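Local coordinates for protein type I modular polyketide synthase (Streptomyces albus subsp. albus, PDB 6IYT) that probably selects and transfers an extender unit, likely ethylmalonyl, from coenzyme A toward the carrier protein during assembly of the polyketide salinomycin, at residues V191-A196 and A220-A225; P346-S349 and E354-S357. All blocks are in the same frame, centred on the assembly; numbering follows the deposited sequence.

Interaction 1. Residues V191-A196 and A220-A225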
loop_
_atom_site.group_PDB
_atom_site.type_symbol
_atom_site.label_atom_id
_atom_site.label_comp_id
_atom_site.label_asym_id
_atom_site.label_seq_id
_atom_site.Cartn_x
_atom_site.Cartn_y
_atom_site.Cartn_z
ATOM N N VAL A 191 8.246 4.332 4.411
ATOM C CA VAL A 191 6.906 4.072 4.911
ATOM C C VAL A 191 6.334 2.768 4.287
ATOM O O VAL A 191 5.793 1.910 5.013
ATOM C CB VAL A 191 5.968 5.249 4.644
ATOM C CG1 VAL A 191 4.540 4.833 4.834
ATOM C CG2 VAL A 191 6.303 6.417 5.543
ATOM N N MET A 192 6.556 2.566 2.986
ATOM C CA MET A 192 5.953 1.384 2.279
ATOM C C MET A 192 6.612 0.076 2.733
ATOM O O MET A 192 5.939 -0.929 3.003
ATOM C CB MET A 192 6.101 1.540 0.775
ATOM C CG MET A 192 5.074 2.448 0.161
ATOM S SD MET A 192 5.093 2.397 -1.655
ATOM C CE MET A 192 6.722 2.958 -2.020
ATOM N N VAL A 193 7.910 0.106 2.893
ATOM C CA VAL A 193 8.593 -1.060 3.369
ATOM C C VAL A 193 8.165 -1.370 4.796
ATOM O O VAL A 193 8.006 -2.537 5.165
ATOM C CB VAL A 193 10.128 -0.870 3.300
ATOM C CG1 VAL A 193 10.829 -2.034 3.985
ATOM C CG2 VAL A 193 10.597 -0.733 1.846
ATOM N N SER A 194 8.021 -0.338 5.632
ATOM C CA SER A 194 7.711 -0.569 7.044
ATOM C C SER A 194 6.276 -1.015 7.254
ATOM O O SER A 194 5.978 -1.764 8.196
ATOM C CB SER A 194 7.968 0.687 7.873
ATOM O OG SER A 194 9.306 1.111 7.723
ATOM N N LEU A 195 5.379 -0.569 6.384
ATOM C CA LEU A 195 3.990 -1.009 6.449
ATOM C C LEU A 195 3.849 -2.487 6.124
ATOM O O LEU A 195 3.036 -3.179 6.723
ATOM C CB LEU A 195 3.087 -0.172 5.548
ATOM C CG LEU A 195 2.795 1.256 5.937
ATOM C CD1 LEU A 195 1.989 1.925 4.836
ATOM C CD2 LEU A 195 2.049 1.369 7.249
ATOM N N ALA A 196 4.757 -3.024 5.325
ATOM C CA ALA A 196 4.703 -4.475 5.037
ATOM C C ALA A 196 4.985 -5.304 6.330
ATOM O O ALA A 196 4.372 -6.364 6.555
ATOM C CB ALA A 196 5.672 -4.825 3.958
ATOM N N ALA A 220 11.478 -4.507 -4.239
ATOM C CA ALA A 220 12.772 -5.221 -4.238
ATOM C C ALA A 220 13.354 -5.330 -2.839
ATOM O O ALA A 220 13.998 -6.338 -2.497
ATOM C CB ALA A 220 13.750 -4.523 -5.153
ATOM N N ALA A 221 13.184 -4.286 -2.029
ATOM C CA ALA A 221 13.666 -4.320 -0.666
ATOM C C ALA A 221 12.878 -5.371 0.140
ATOM O O ALA A 221 13.447 -6.125 0.934
ATOM C CB ALA A 221 13.555 -2.955 -0.032
ATOM N N VAL A 222 11.584 -5.432 -0.077
ATOM C CA VAL A 222 10.755 -6.400 0.643
ATOM C C VAL A 222 11.025 -7.854 0.189
ATOM O O VAL A 222 11.094 -8.788 1.022
ATOM C CB VAL A 222 9.262 -6.019 0.542
ATOM C CG1 VAL A 222 8.364 -7.138 1.044
ATOM C CG2 VAL A 222 9.007 -4.728 1.316
ATOM N N SER A 223 11.204 -8.060 -1.101
ATOM C CA SER A 223 11.478 -9.401 -1.605
ATOM C C SER A 223 12.920 -9.853 -1.276
ATOM O O SER A 223 13.276 -11.004 -1.522
ATOM C CB SER A 223 11.238 -9.485 -3.104
ATOM O OG SER A 223 12.291 -8.876 -3.831
ATOM N N GLY A 224 13.786 -8.906 -0.936
ATOM C CA GLY A 224 15.206 -9.226 -0.742
ATOM C C GLY A 224 16.039 -9.243 -2.028
ATOM O O GLY A 224 17.236 -9.626 -2.000
ATOM N N ALA A 225 15.466 -8.750 -3.127
ATOM C CA ALA A 225 16.173 -8.699 -4.377
ATOM C C ALA A 225 17.299 -7.646 -4.291
ATOM O O ALA A 225 18.336 -7.771 -4.956
ATOM C CB ALA A 225 15.229 -8.370 -5.515
#

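Interaction 2. Residues P346-S349 and E354-S357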
loop_
_atom_site.group_PDB
_atom_site.type_symbol
_atom_site.label_atom_id
_atom_site.label_comp_id
_atom_site.label_asym_id
_atom_site.label_seq_id
_atom_site.Cartn_x
_atom_site.Cartn_y
_atom_site.Cartn_z
ATOM N N PRO A 346 9.184 -13.996 -5.899
ATOM C CA PRO A 346 9.366 -13.307 -7.194
ATOM C C PRO A 346 8.868 -11.871 -7.204
ATOM O O PRO A 346 7.863 -11.555 -6.537
ATOM C CB PRO A 346 8.527 -14.151 -8.181
ATOM C CG PRO A 346 8.252 -15.418 -7.497
ATOM C CD PRO A 346 8.329 -15.188 -6.017
ATOM N N LEU A 347 9.375 -11.096 -8.182
ATOM C CA LEU A 347 8.923 -9.720 -8.432
ATOM C C LEU A 347 8.337 -9.648 -9.832
ATOM O O LEU A 347 8.982 -10.073 -10.785
ATOM C CB LEU A 347 10.098 -8.738 -8.295
ATOM C CG LEU A 347 9.906 -7.230 -8.499
ATOM C CD1 LEU A 347 8.469 -6.815 -8.287
ATOM C CD2 LEU A 347 10.806 -6.432 -7.557
ATOM N N TYR A 348 7.046 -9.311 -9.925
ATOM C CA TYR A 348 6.368 -9.208 -11.205
ATOM C C TYR A 348 6.607 -7.816 -11.782
ATOM O O TYR A 348 6.001 -6.847 -11.368
ATOM C CB TYR A 348 4.849 -9.469 -11.059
ATOM C CG TYR A 348 4.444 -10.929 -11.055
ATOM C CD1 TYR A 348 4.831 -11.756 -10.057
ATOM C CD2 TYR A 348 3.602 -11.427 -12.025
ATOM C CE1 TYR A 348 4.475 -13.106 -10.053
ATOM C CE2 TYR A 348 3.172 -12.736 -11.994
ATOM C CZ TYR A 348 3.583 -13.560 -10.972
ATOM O OH TYR A 348 3.136 -14.874 -10.907
ATOM N N SER A 349 7.512 -7.720 -12.739
ATOM C CA SER A 349 7.952 -6.416 -13.227
ATOM C C SER A 349 6.844 -5.730 -13.989
ATOM O O SER A 349 6.248 -6.331 -14.897
ATOM C CB SER A 349 9.169 -6.573 -14.152
ATOM O OG SER A 349 9.522 -5.327 -14.687
ATOM N N GLU A 354 7.807 -9.343 -17.093
ATOM C CA GLU A 354 8.380 -10.651 -16.760
ATOM C C GLU A 354 8.181 -10.968 -15.300
ATOM O O GLU A 354 8.063 -10.059 -14.458
ATOM C CB GLU A 354 9.862 -10.667 -17.063
ATOM C CG GLU A 354 10.203 -10.266 -18.484
ATOM C CD GLU A 354 10.361 -11.440 -19.405
ATOM O OE1 GLU A 354 11.191 -11.342 -20.336
ATOM O OE2 GLU A 354 9.595 -12.424 -19.267
ATOM N N VAL A 355 8.293 -12.247 -14.981
ATOM C CA VAL A 355 8.465 -12.667 -13.615
ATOM C C VAL A 355 9.942 -12.790 -13.310
ATOM O O VAL A 355 10.659 -13.542 -13.964
ATOM C CB VAL A 355 7.710 -13.977 -13.323
ATOM C CG1 VAL A 355 8.177 -15.076 -14.236
ATOM C CG2 VAL A 355 7.894 -14.374 -11.859
ATOM N N LEU A 356 10.412 -11.949 -12.399
ATOM C CA LEU A 356 11.820 -11.785 -12.140
ATOM C C LEU A 356 12.227 -12.408 -10.825
ATOM O O LEU A 356 11.443 -12.417 -9.865
ATOM C CB LEU A 356 12.180 -10.294 -12.125
ATOM C CG LEU A 356 11.914 -9.539 -13.424
ATOM C CD1 LEU A 356 12.303 -8.078 -13.248
ATOM C CD2 LEU A 356 12.669 -10.156 -14.587
ATOM N N SER A 357 13.469 -12.904 -10.752
ATOM C CA SER A 357 13.985 -13.470 -9.517
ATOM C C SER A 357 14.377 -12.350 -8.587
ATOM O O SER A 357 14.376 -12.510 -7.346
ATOM C CB SER A 357 15.211 -14.335 -9.803
ATOM O OG SER A 357 16.270 -13.570 -10.368
HETATM O O HOH W 1 5.419 -9.012 -14.458
#

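Interaction 1. Residues V191-A196 and A220-A225
V193 of helix 181-200 packs against A221 and V222 of helix 215-223, joining two helices of the acyltransferase fold by small apolar side chains. The second helix follows a GxSxG sequence (G211, S213, G215) that fits the nucleophile elbow familiar from this enzyme family; the contact is made near the other end of that helix.

The apolar contacts show how a branched residue can serve two neighbours at once. V193 has CG1 anti to its backbone N (chi1 172°) and divides its methyls: CG2 lies 4.1 Å from A221 CB, while CG1 comes within 4.2 Å of V222 CG2. One turn further along, A196 CB approaches the same V222 CG2 at 4.3 Å, so that one methyl touches both V193 and A196. F125 of strand 120-125 touches V222 and also M192, and V153 of helix 144-158 covers V193 in turn.

Polar interactions serve the helix end instead. G224, with positive phi (84°), breaks the helix, and backbone bonds from A225 N to A220 O and from G224 N to A221 O, both weak, run in the pattern of a Schellman motif. The hydroxyl of S223 adds an ST turn, its OG accepting from A225 N at 3.3 Å with an N-H...O angle of 142°.

Interaction 2. Residues P346-S349 and E354-S357
A chi1 of 58° puts V355 CG1 between the backbone N and the carbonyl carbon and leaves CG2 anti to the N, which brings CG2 up to both P346 and Y348, while Y348, at chi1 -83°, stands alongside it on the same face of a short antiparallel hairpin. V355 CG2 sits 3.7 Å from P346 CB and 4.1 Å from Y348 CE1, lying over one face of the tyrosine ring.

The backbones illustrate antiparallel pairing in miniature. L347 and L356 form the hydrogen-bonded pair, L347 N to L356 O at 3.0 Å and L356 N to L347 O at 2.9 Å, whereas Y348 and V355 make the non-hydrogen-bonded one. Toward the turn, S349 N donates a hydrogen bond to E354 O at 3.0 Å. Water 1 donates to that same E354 O and to S349 O, so E354 O accepts twice. On the face of L347 and L356, S349 CB meets L356 CD1 at 3.6 Å.

P346 and Y348 hydrogen-bond through their backbones to V209, setting the hairpin beside strand 208-211, an edge strand of the parallel sheet. Y348 OH bonds D386 and its ring packs on helix 376-385; S349 OG bonds Y365 of helix 363-371, and L347 rests on A219 of helix 215-223.

Read from the N terminus, the two contacts come in series, neither nesting nor crossing. Interaction 1 closes first, bringing helix 215-223 back against helix 181-200 around an excursion that includes strand 208-211 and the presumed nucleophile elbow. More than a hundred residues later, interaction 2 closes a much shorter loop, a tight hairpin turn. The excursion of the first supplies the neighbour of the second, since strand 208-211 is the one beside which the hairpin lies. Helix 215-223 is also shared: L347 CD2 comes within 3.9 Å of A220 N, although the centres of the two contacts are about 15 Å apart. Interaction 1 packs its helices near inner strand 120-125, and interaction 2 sets the hairpin beside edge strand 208-211.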